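Local coordinates for protein bifunctional enzyme cysn/cysc (Mycobacterium tuberculosis, PDB 4BZP) that phosphorylates adenosine 5'-phosphosulfate at its 3' position with ATP, as the APS kinase domain of a bifunctional sulfate-activating enzyme, at residues A[5-10]-A[102-107]; A[33-38]-A[76-81]; A[108-113]-A[152-157]. All coordinates share one frame; numbering follows the deposited sequence.

Contact 1 of 3, residues A[5-10]-A[102-107]; sequences GKTVWF and AGIDFF
The carbonyl oxygen of F107 takes the backbone N-H of W9 at 2.8 Å from N to O, nearly straight at the hydrogen (173°). Two further bonds complete the parallel ladder: T7 N donates to D105 O, and F107 N to T7 O, each at 2.9 Å. T7 thus bonds through both its N-H and its C=O to the two residues flanking F106, its partner in the register. Strand 6-11 here runs beside strand 106-111 in the central sheet of a P-loop kinase fold.

On the face carrying T7 and F106, W9 joins the packing from the end of the ladder. The F106 ring, its CG anti to the backbone N (chi1 178°), swings along the strand until CZ lies 3.4 Å from W9 CB and close to W9 CG. The indole and phenyl planes meet at 33°, an oblique pairing. Helix 89-101 covers this face, with A95 against both aromatic residues and H99 NE2 hydrogen-bonded to T7 OG1.

Toward the exposed end, K6 and D105 run side by side and point the same way. K6 CE comes within 3.7 Å of D105 OD2, but the ammonium and carboxylate are bridged by a water that accepts from NZ and donates to OD2. The extended lysine also brings CD to the edge of the F107 ring, at CE2. A second water links G5 O to D105 N, continuing the connection where direct backbone pairing has stopped.

The chemistry therefore changes along the contact: direct amide bonds and aromatic packing hold the buried part, while water mediates at the solvent-facing end, where the opposite charges probably attract without forming a direct salt bridge.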
loop_
_atom_site.group_PDB
_atom_site.type_symbol
_atom_site.label_atom_id
_atom_site.label_comp_id
_atom_site.label_asym_id
_atom_site.label_seq_id
_atom_site.Cartn_x
_atom_site.Cartn_y
_atom_site.Cartn_z
ATOM N N GLY A 5 11.252 -1.408 9.005
ATOM C CA GLY A 5 12.043 -1.777 7.853
ATOM C C GLY A 5 12.668 -0.542 7.187
ATOM O O GLY A 5 12.761 0.528 7.777
ATOM N N LYS A 6 13.061 -0.728 5.969
ATOM C CA LYS A 6 13.822 0.250 5.211
ATOM C C LYS A 6 13.461 0.050 3.775
ATOM O O LYS A 6 12.946 -1.019 3.393
ATOM C CB LYS A 6 15.317 -0.044 5.337
ATOM C CG LYS A 6 15.857 -0.196 6.743
ATOM C CD LYS A 6 17.318 -0.467 6.813
ATOM C CE LYS A 6 17.718 -0.676 8.291
ATOM N NZ LYS A 6 19.111 -1.198 8.309
ATOM N N THR A 7 13.804 1.042 2.947
ATOM C CA THR A 7 13.575 0.957 1.500
ATOM C C THR A 7 14.820 1.126 0.666
ATOM O O THR A 7 15.592 2.062 0.875
ATOM C CB THR A 7 12.531 2.000 1.032
ATOM O OG1 THR A 7 11.278 1.688 1.684
ATOM C CG2 THR A 7 12.327 2.027 -0.491
ATOM N N VAL A 8 15.020 0.202 -0.282
ATOM C CA VAL A 8 16.009 0.336 -1.314
ATOM C C VAL A 8 15.311 0.742 -2.601
ATOM O O VAL A 8 14.485 -0.014 -3.114
ATOM C CB VAL A 8 16.764 -0.989 -1.523
ATOM C CG1 VAL A 8 17.808 -0.822 -2.617
ATOM C CG2 VAL A 8 17.395 -1.445 -0.229
ATOM N N TRP A 9 15.623 1.917 -3.116
ATOM C CA TRP A 9 14.981 2.523 -4.286
ATOM C C TRP A 9 15.971 2.455 -5.410
ATOM O O TRP A 9 16.990 3.215 -5.438
ATOM C CB TRP A 9 14.598 3.960 -3.973
ATOM C CG TRP A 9 13.685 4.629 -4.932
ATOM C CD1 TRP A 9 14.028 5.311 -6.025
ATOM C CD2 TRP A 9 12.237 4.676 -4.846
ATOM N NE1 TRP A 9 12.892 5.766 -6.661
ATOM C CE2 TRP A 9 11.788 5.416 -5.933
ATOM C CE3 TRP A 9 11.294 4.178 -3.950
ATOM C CZ2 TRP A 9 10.410 5.667 -6.146
ATOM C CZ3 TRP A 9 9.950 4.434 -4.206
ATOM C CH2 TRP A 9 9.568 5.137 -5.273
ATOM N N PHE A 10 15.748 1.564 -6.361
ATOM C CA PHE A 10 16.599 1.505 -7.497
ATOM C C PHE A 10 16.317 2.632 -8.468
ATOM O O PHE A 10 15.279 3.365 -8.481
ATOM C CB PHE A 10 16.464 0.185 -8.220
ATOM C CG PHE A 10 16.977 -0.974 -7.450
ATOM C CD1 PHE A 10 16.169 -1.615 -6.536
ATOM C CD2 PHE A 10 18.280 -1.411 -7.613
ATOM C CE1 PHE A 10 16.654 -2.656 -5.789
ATOM C CE2 PHE A 10 18.769 -2.451 -6.865
ATOM C CZ PHE A 10 17.933 -3.117 -5.988
ATOM N N ALA A 102 8.565 10.113 7.177
ATOM C CA ALA A 102 8.058 8.978 7.945
ATOM C C ALA A 102 9.046 8.346 8.897
ATOM O O ALA A 102 8.695 7.357 9.599
ATOM C CB ALA A 102 7.561 7.937 6.975
ATOM N N GLY A 103 10.280 8.805 8.922
ATOM C CA GLY A 103 11.225 8.144 9.736
ATOM C C GLY A 103 11.852 6.870 9.237
ATOM O O GLY A 103 12.436 6.128 10.003
ATOM N N ILE A 104 11.759 6.624 7.926
ATOM C CA ILE A 104 12.181 5.344 7.369
ATOM C C ILE A 104 13.472 5.502 6.567
ATOM O O ILE A 104 13.522 6.376 5.690
ATOM C CB ILE A 104 11.102 4.741 6.419
ATOM C CG1 ILE A 104 9.814 4.496 7.209
ATOM C CG2 ILE A 104 11.552 3.437 5.775
ATOM C CD1 ILE A 104 9.907 3.515 8.351
ATOM N N ASP A 105 14.469 4.665 6.819
ATOM C CA ASP A 105 15.718 4.663 6.053
ATOM C C ASP A 105 15.444 4.396 4.570
ATOM O O ASP A 105 14.629 3.549 4.206
ATOM C CB ASP A 105 16.646 3.565 6.546
ATOM C CG ASP A 105 17.326 3.879 7.863
ATOM O OD1 ASP A 105 17.186 4.969 8.441
ATOM O OD2 ASP A 105 18.052 2.962 8.283
ATOM N N PHE A 106 16.154 5.121 3.712
ATOM C CA PHE A 106 15.977 5.088 2.280
ATOM C C PHE A 106 17.333 5.094 1.628
ATOM O O PHE A 106 18.200 5.922 1.980
ATOM C CB PHE A 106 15.178 6.335 1.856
ATOM C CG PHE A 106 14.934 6.508 0.364
ATOM C CD1 PHE A 106 15.869 7.137 -0.457
ATOM C CD2 PHE A 106 13.751 6.077 -0.195
ATOM C CE1 PHE A 106 15.638 7.275 -1.799
ATOM C CE2 PHE A 106 13.492 6.284 -1.547
ATOM C CZ PHE A 106 14.424 6.894 -2.343
ATOM N N PHE A 107 17.521 4.204 0.665
ATOM C CA PHE A 107 18.771 4.110 -0.081
ATOM C C PHE A 107 18.482 4.208 -1.558
ATOM O O PHE A 107 17.692 3.445 -2.086
ATOM C CB PHE A 107 19.473 2.804 0.235
ATOM C CG PHE A 107 19.717 2.573 1.681
ATOM C CD1 PHE A 107 20.854 3.040 2.268
ATOM C CD2 PHE A 107 18.778 1.886 2.446
ATOM C CE1 PHE A 107 21.086 2.814 3.626
ATOM C CE2 PHE A 107 18.995 1.678 3.799
ATOM C CZ PHE A 107 20.147 2.143 4.372
HETATM O O HOH W 1 14.083 2.633 8.722
HETATM O O HOH W 2 20.388 1.140 7.653
#

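Contact 2 of 3, residues A[33-38]-A[76-81]; sequences GISAYV and CGHLVL
The imidazole of H78 bonds through NE2 to NE2 of H78 in the second subunit, the two rings nearly perpendicular. Its ND1 meets S35 OG obliquely, in a doubtful, weak bond that applies to the serine conformer described. The Y37 ring leads away from strand 79-81 and packs on L73 and on C76 of the second subunit. The setting is the parallel sheet of the P-loop kinase fold, where strand 36-38 forms one edge within the chain.

The strands join in register, A36 with L79, Y37 with V80 and V38 with L81. Y37 is bonded through both its N-H and its C=O, N to L79 O and O to L81 N, each 2.9 Å. On the face bearing A36, V38, L79 and L81, the aliphatic groups pack beneath helix 18-31, with L81 CD1 at 4.1 Å from V38 CG2. On the other face, V80 packs against A70 and L73 of helix 56-75.

Just ahead of strand 36-38, S35 O accepts from L79 N and also from a water, which donates its second hydrogen to G77 O at 2.8 Å.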
loop_
_atom_site.group_PDB
_atom_site.type_symbol
_atom_site.label_atom_id
_atom_site.label_comp_id
_atom_site.label_asym_id
_atom_site.label_seq_id
_atom_site.Cartn_x
_atom_site.Cartn_y
_atom_site.Cartn_z
ATOM N N GLY A 33 15.293 -15.510 6.940
ATOM C CA GLY A 33 14.085 -15.189 7.733
ATOM C C GLY A 33 13.850 -13.683 7.888
ATOM O O GLY A 33 13.133 -13.253 8.810
ATOM N N ILE A 34 14.438 -12.840 7.012
ATOM C CA ILE A 34 14.273 -11.393 7.106
ATOM C C ILE A 34 13.203 -11.073 6.079
ATOM O O ILE A 34 13.287 -11.527 4.933
ATOM C CB ILE A 34 15.575 -10.631 6.751
ATOM C CG1 ILE A 34 16.616 -10.911 7.861
ATOM C CG2 ILE A 34 15.325 -9.165 6.525
ATOM C CD1 ILE A 34 17.972 -10.346 7.542
ATOM N N SER A 35 12.207 -10.321 6.507
ATOM C CA SER A 35 11.085 -10.014 5.681
ATOM C C SER A 35 11.584 -9.003 4.650
ATOM O O SER A 35 12.128 -7.974 5.008
ATOM C CB SER A 35 9.981 -9.383 6.501
ATOM O OG SER A 35 8.763 -9.474 5.809
ATOM N N ALA A 36 11.541 -9.413 3.406
ATOM C CA ALA A 36 11.820 -8.514 2.275
ATOM C C ALA A 36 10.704 -8.632 1.295
ATOM O O ALA A 36 10.024 -9.674 1.231
ATOM C CB ALA A 36 13.167 -8.883 1.666
ATOM N N TYR A 37 10.507 -7.580 0.513
ATOM C CA TYR A 37 9.425 -7.533 -0.438
ATOM C C TYR A 37 9.798 -6.670 -1.605
ATOM O O TYR A 37 10.196 -5.527 -1.416
ATOM C CB TYR A 37 8.210 -6.908 0.239
ATOM C CG TYR A 37 6.970 -6.945 -0.609
ATOM C CD1 TYR A 37 6.184 -8.091 -0.663
ATOM C CD2 TYR A 37 6.600 -5.858 -1.372
ATOM C CE1 TYR A 37 5.031 -8.122 -1.445
ATOM C CE2 TYR A 37 5.494 -5.886 -2.161
ATOM C CZ TYR A 37 4.701 -7.001 -2.161
ATOM O OH TYR A 37 3.588 -7.023 -2.933
ATOM N N VAL A 38 9.618 -7.212 -2.795
ATOM C CA VAL A 38 9.875 -6.485 -4.033
ATOM C C VAL A 38 8.599 -5.826 -4.461
ATOM O O VAL A 38 7.603 -6.512 -4.772
ATOM C CB VAL A 38 10.432 -7.385 -5.163
ATOM C CG1 VAL A 38 10.587 -6.579 -6.446
ATOM C CG2 VAL A 38 11.746 -7.998 -4.733
ATOM N N CYS A 76 5.531 -1.544 8.562
ATOM C CA CYS A 76 5.096 -2.905 8.904
ATOM C C CYS A 76 6.269 -3.926 9.068
ATOM O O CYS A 76 6.036 -5.114 9.201
ATOM C CB CYS A 76 4.119 -3.445 7.820
ATOM S SG CYS A 76 2.517 -2.744 7.931
ATOM N N GLY A 77 7.513 -3.452 8.947
ATOM C CA GLY A 77 8.687 -4.244 9.247
ATOM C C GLY A 77 9.462 -4.809 8.063
ATOM O O GLY A 77 10.455 -5.537 8.241
ATOM N N HIS A 78 9.009 -4.564 6.846
ATOM C CA HIS A 78 9.631 -5.160 5.681
ATOM C C HIS A 78 10.810 -4.354 5.124
ATOM O O HIS A 78 10.804 -3.128 5.209
ATOM C CB HIS A 78 8.593 -5.290 4.554
ATOM C CG HIS A 78 7.391 -6.073 4.933
ATOM N ND1 HIS A 78 7.371 -7.446 4.868
ATOM C CD2 HIS A 78 6.180 -5.684 5.352
ATOM C CE1 HIS A 78 6.167 -7.872 5.253
ATOM N NE2 HIS A 78 5.442 -6.819 5.573
ATOM N N LEU A 79 11.742 -5.090 4.526
ATOM C CA LEU A 79 12.802 -4.529 3.733
ATOM C C LEU A 79 12.244 -4.454 2.328
ATOM O O LEU A 79 12.032 -5.469 1.686
ATOM C CB LEU A 79 14.064 -5.383 3.811
ATOM C CG LEU A 79 15.338 -4.802 3.175
ATOM C CD1 LEU A 79 15.302 -4.814 1.668
ATOM C CD2 LEU A 79 15.627 -3.409 3.694
ATOM N N VAL A 80 11.964 -3.238 1.874
ATOM C CA VAL A 80 11.260 -2.995 0.609
ATOM C C VAL A 80 12.260 -2.702 -0.508
ATOM O O VAL A 80 13.152 -1.888 -0.310
ATOM C CB VAL A 80 10.262 -1.841 0.717
ATOM C CG1 VAL A 80 9.419 -1.681 -0.551
ATOM C CG2 VAL A 80 9.318 -2.064 1.911
ATOM N N LEU A 81 12.100 -3.350 -1.632
ATOM C CA LEU A 81 13.004 -3.217 -2.787
ATOM C C LEU A 81 12.177 -2.727 -3.938
ATOM O O LEU A 81 11.191 -3.409 -4.326
ATOM C CB LEU A 81 13.610 -4.565 -3.100
ATOM C CG LEU A 81 14.433 -5.130 -1.942
ATOM C CD1 LEU A 81 14.358 -6.635 -1.816
ATOM C CD2 LEU A 81 15.886 -4.706 -2.091
HETATM O O HOH W 3 12.772 -6.918 7.434
#

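Contact 3 of 3, residues A[108-113]-A[152-157]; sequences EVFCDT and DLRLTP. With EDO (1,2-ethanediol), chain G; EDO (1,2-ethanediol), chain F.
At the start of the contact the D152 carboxylate takes a backbone N-H: E108 N donates to OD2 at 2.8 Å, and D152 OD2 accepts through its anti lone pair, the one away from the other oxygen. E108 O receives weaker bonds from D152 N and L153 N. Beyond it the parallel ladder becomes regular, with F110 N on L153 O, L155 N on F110 O and D112 N on L155 O.

Among charged groups, R154 NH1 in the conformer described reaches D112 OD2 at 3.3 Å in a tentative salt bridge. The oxygen lies near the guanidinium plane, whereas the nitrogen approaches from above the carboxylate plane, 48° out of it. In that conformer a bend at chi3 (-42°) brings NH1 to the edge of the F110 ring, near CE2. The D112 carboxylate has a second salt bridge, from OD1 to R147, and D152 OD2 forms one with R96 besides accepting E108 N.

Apolar contacts occupy the opposite face, where L155 CD1 sits 3.6 Å from V109 CG1 and also touches C111 SG. Past the strands, P157 CD lies 3.3 Å from D112 O, and a water joins T113 OG1 to L155 O.

Strand 153-155 is an edge of the sheet within this chain. L153 and L155 lean on helix 161-173, V109 and C111 pack against strand 6-11, and T113 and P157 abut helix 115-121 near the bound ADP.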
loop_
_atom_site.group_PDB
_atom_site.type_symbol
_atom_site.label_atom_id
_atom_site.label_comp_id
_atom_site.label_asym_id
_atom_site.label_seq_id
_atom_site.Cartn_x
_atom_site.Cartn_y
_atom_site.Cartn_z
ATOM N N GLU A 108 19.160 5.120 -2.236
ATOM C CA GLU A 108 19.097 5.311 -3.690
ATOM C C GLU A 108 20.210 4.454 -4.284
ATOM O O GLU A 108 21.407 4.748 -4.060
ATOM C CB GLU A 108 19.225 6.803 -4.135
ATOM C CG GLU A 108 19.104 6.976 -5.673
ATOM C CD GLU A 108 19.542 8.311 -6.250
ATOM O OE1 GLU A 108 20.659 8.673 -5.954
ATOM O OE2 GLU A 108 18.805 8.992 -7.002
ATOM N N VAL A 109 19.859 3.444 -5.038
ATOM C CA VAL A 109 20.807 2.515 -5.639
ATOM C C VAL A 109 20.744 2.665 -7.134
ATOM O O VAL A 109 19.700 2.451 -7.776
ATOM C CB VAL A 109 20.541 1.092 -5.220
ATOM C CG1 VAL A 109 21.493 0.163 -5.957
ATOM C CG2 VAL A 109 20.680 0.947 -3.706
ATOM N N PHE A 110 21.836 3.122 -7.758
ATOM C CA PHE A 110 21.919 3.361 -9.186
ATOM C C PHE A 110 22.522 2.182 -9.927
ATOM O O PHE A 110 23.694 1.850 -9.692
ATOM C CB PHE A 110 22.757 4.610 -9.393
ATOM C CG PHE A 110 22.983 5.027 -10.830
ATOM C CD1 PHE A 110 22.126 4.714 -11.853
ATOM C CD2 PHE A 110 24.100 5.824 -11.126
ATOM C CE1 PHE A 110 22.401 5.115 -13.137
ATOM C CE2 PHE A 110 24.342 6.282 -12.426
ATOM C CZ PHE A 110 23.483 5.912 -13.422
ATOM N N CYS A 111 21.723 1.528 -10.778
ATOM C CA CYS A 111 22.202 0.470 -11.647
ATOM C C CYS A 111 22.769 1.146 -12.856
ATOM O O CYS A 111 22.061 1.418 -13.851
ATOM C CB CYS A 111 21.045 -0.473 -12.004
ATOM S SG CYS A 111 20.451 -1.393 -10.547
ATOM N N ASP A 112 24.050 1.444 -12.789
ATOM C CA ASP A 112 24.784 2.217 -13.817
ATOM C C ASP A 112 25.349 1.326 -14.891
ATOM O O ASP A 112 26.549 1.013 -14.928
ATOM C CB ASP A 112 25.874 3.064 -13.208
ATOM C CG ASP A 112 26.504 4.060 -14.211
ATOM O OD1 ASP A 112 25.991 4.194 -15.337
ATOM O OD2 ASP A 112 27.471 4.734 -13.758
ATOM N N THR A 113 24.458 0.874 -15.764
ATOM C CA THR A 113 24.797 0.098 -16.959
ATOM C C THR A 113 24.515 0.965 -18.169
ATOM O O THR A 113 23.417 1.536 -18.266
ATOM C CB THR A 113 23.936 -1.201 -16.966
ATOM O OG1 THR A 113 24.230 -2.005 -15.794
ATOM C CG2 THR A 113 24.194 -2.033 -18.210
ATOM N N ASP A 152 23.416 6.412 -2.979
ATOM C CA ASP A 152 24.029 5.707 -1.872
ATOM C C ASP A 152 24.937 4.570 -2.334
ATOM O O ASP A 152 25.893 4.248 -1.640
ATOM C CB ASP A 152 22.969 5.134 -0.940
ATOM C CG ASP A 152 22.156 6.228 -0.290
ATOM O OD1 ASP A 152 22.737 6.905 0.602
ATOM O OD2 ASP A 152 21.041 6.557 -0.685
ATOM N N LEU A 153 24.650 3.953 -3.482
ATOM C CA LEU A 153 25.412 2.852 -4.003
ATOM C C LEU A 153 25.281 2.867 -5.506
ATOM O O LEU A 153 24.197 3.087 -6.058
ATOM C CB LEU A 153 24.857 1.543 -3.450
ATOM C CG LEU A 153 25.504 0.244 -3.934
ATOM C CD1 LEU A 153 26.981 0.176 -3.536
ATOM C CD2 LEU A 153 24.733 -0.936 -3.383
ATOM N N ARG A 154 26.364 2.642 -6.216
ATOM C CA ARG A 154 26.382 2.560 -7.661
ATOM C C ARG A 154 26.762 1.138 -8.015
ATOM O O ARG A 154 27.840 0.671 -7.651
ATOM C CB ARG A 154 27.402 3.562 -8.233
ATOM C CG ARG A 154 27.471 3.583 -9.766
ATOM C CD ARG A 154 28.535 4.519 -10.361
ATOM N NE ARG A 154 28.562 5.778 -9.642
ATOM C CZ ARG A 154 27.978 6.877 -10.109
ATOM N NH1 ARG A 154 27.372 6.855 -11.277
ATOM N NH2 ARG A 154 28.025 7.977 -9.401
ATOM N N LEU A 155 25.888 0.402 -8.693
ATOM C CA LEU A 155 26.108 -0.967 -9.154
ATOM C C LEU A 155 26.577 -0.939 -10.585
ATOM O O LEU A 155 25.992 -0.232 -11.400
ATOM C CB LEU A 155 24.851 -1.789 -9.045
ATOM C CG LEU A 155 24.273 -1.944 -7.624
ATOM C CD1 LEU A 155 22.963 -2.720 -7.614
ATOM C CD2 LEU A 155 25.284 -2.615 -6.691
ATOM N N THR A 156 27.605 -1.710 -10.919
ATOM C CA THR A 156 28.216 -1.652 -12.209
ATOM C C THR A 156 28.214 -3.049 -12.874
ATOM O O THR A 156 28.312 -4.075 -12.194
ATOM C CB THR A 156 29.645 -1.076 -12.106
ATOM O OG1 THR A 156 30.366 -1.870 -11.216
ATOM C CG2 THR A 156 29.593 0.335 -11.641
ATOM N N PRO A 157 28.192 -3.097 -14.210
ATOM C CA PRO A 157 27.928 -4.347 -14.940
ATOM C C PRO A 157 29.076 -5.350 -14.934
ATOM O O PRO A 157 28.896 -6.463 -15.332
ATOM C CB PRO A 157 27.547 -3.833 -16.357
ATOM C CG PRO A 157 28.151 -2.520 -16.484
ATOM C CD PRO A 157 28.075 -1.921 -15.099
HETATM C C1 EDO G . 29.200 4.341 -5.019
HETATM O O1 EDO G . 28.869 2.995 -4.777
HETATM C C2 EDO G . 28.518 5.311 -4.096
HETATM O O2 EDO G . 27.366 5.753 -4.775
HETATM C C1 EDO F . 23.177 4.702 -17.883
HETATM O O1 EDO F . 23.500 3.814 -16.838
HETATM C C2 EDO F . 22.410 5.776 -17.178
HETATM O O2 EDO F . 23.191 6.925 -17.342
HETATM O O HOH W 4 24.535 -1.792 -13.229
#

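Overall arrangement
From the N terminus, strand 6-11 enters the sheet first, but contact 1 closes only when 102-107 arrives, after a long, largely helical excursion. Contact 2 forms within that excursion, closing the shorter loop from 33-38 to 76-81. Contact 3 follows in series: the chain continues directly from 102-107 into 108-113 and returns at 152-157. Backbone bonds between K6 or V8 and V80 join contacts 1 and 2, while the bond from V109 N to W9 O joins contacts 1 and 3. Contacts 2 and 3 do not touch. Together they give the strand order 36-38, 79-82, 6-11, 106-111, 153-155, all parallel.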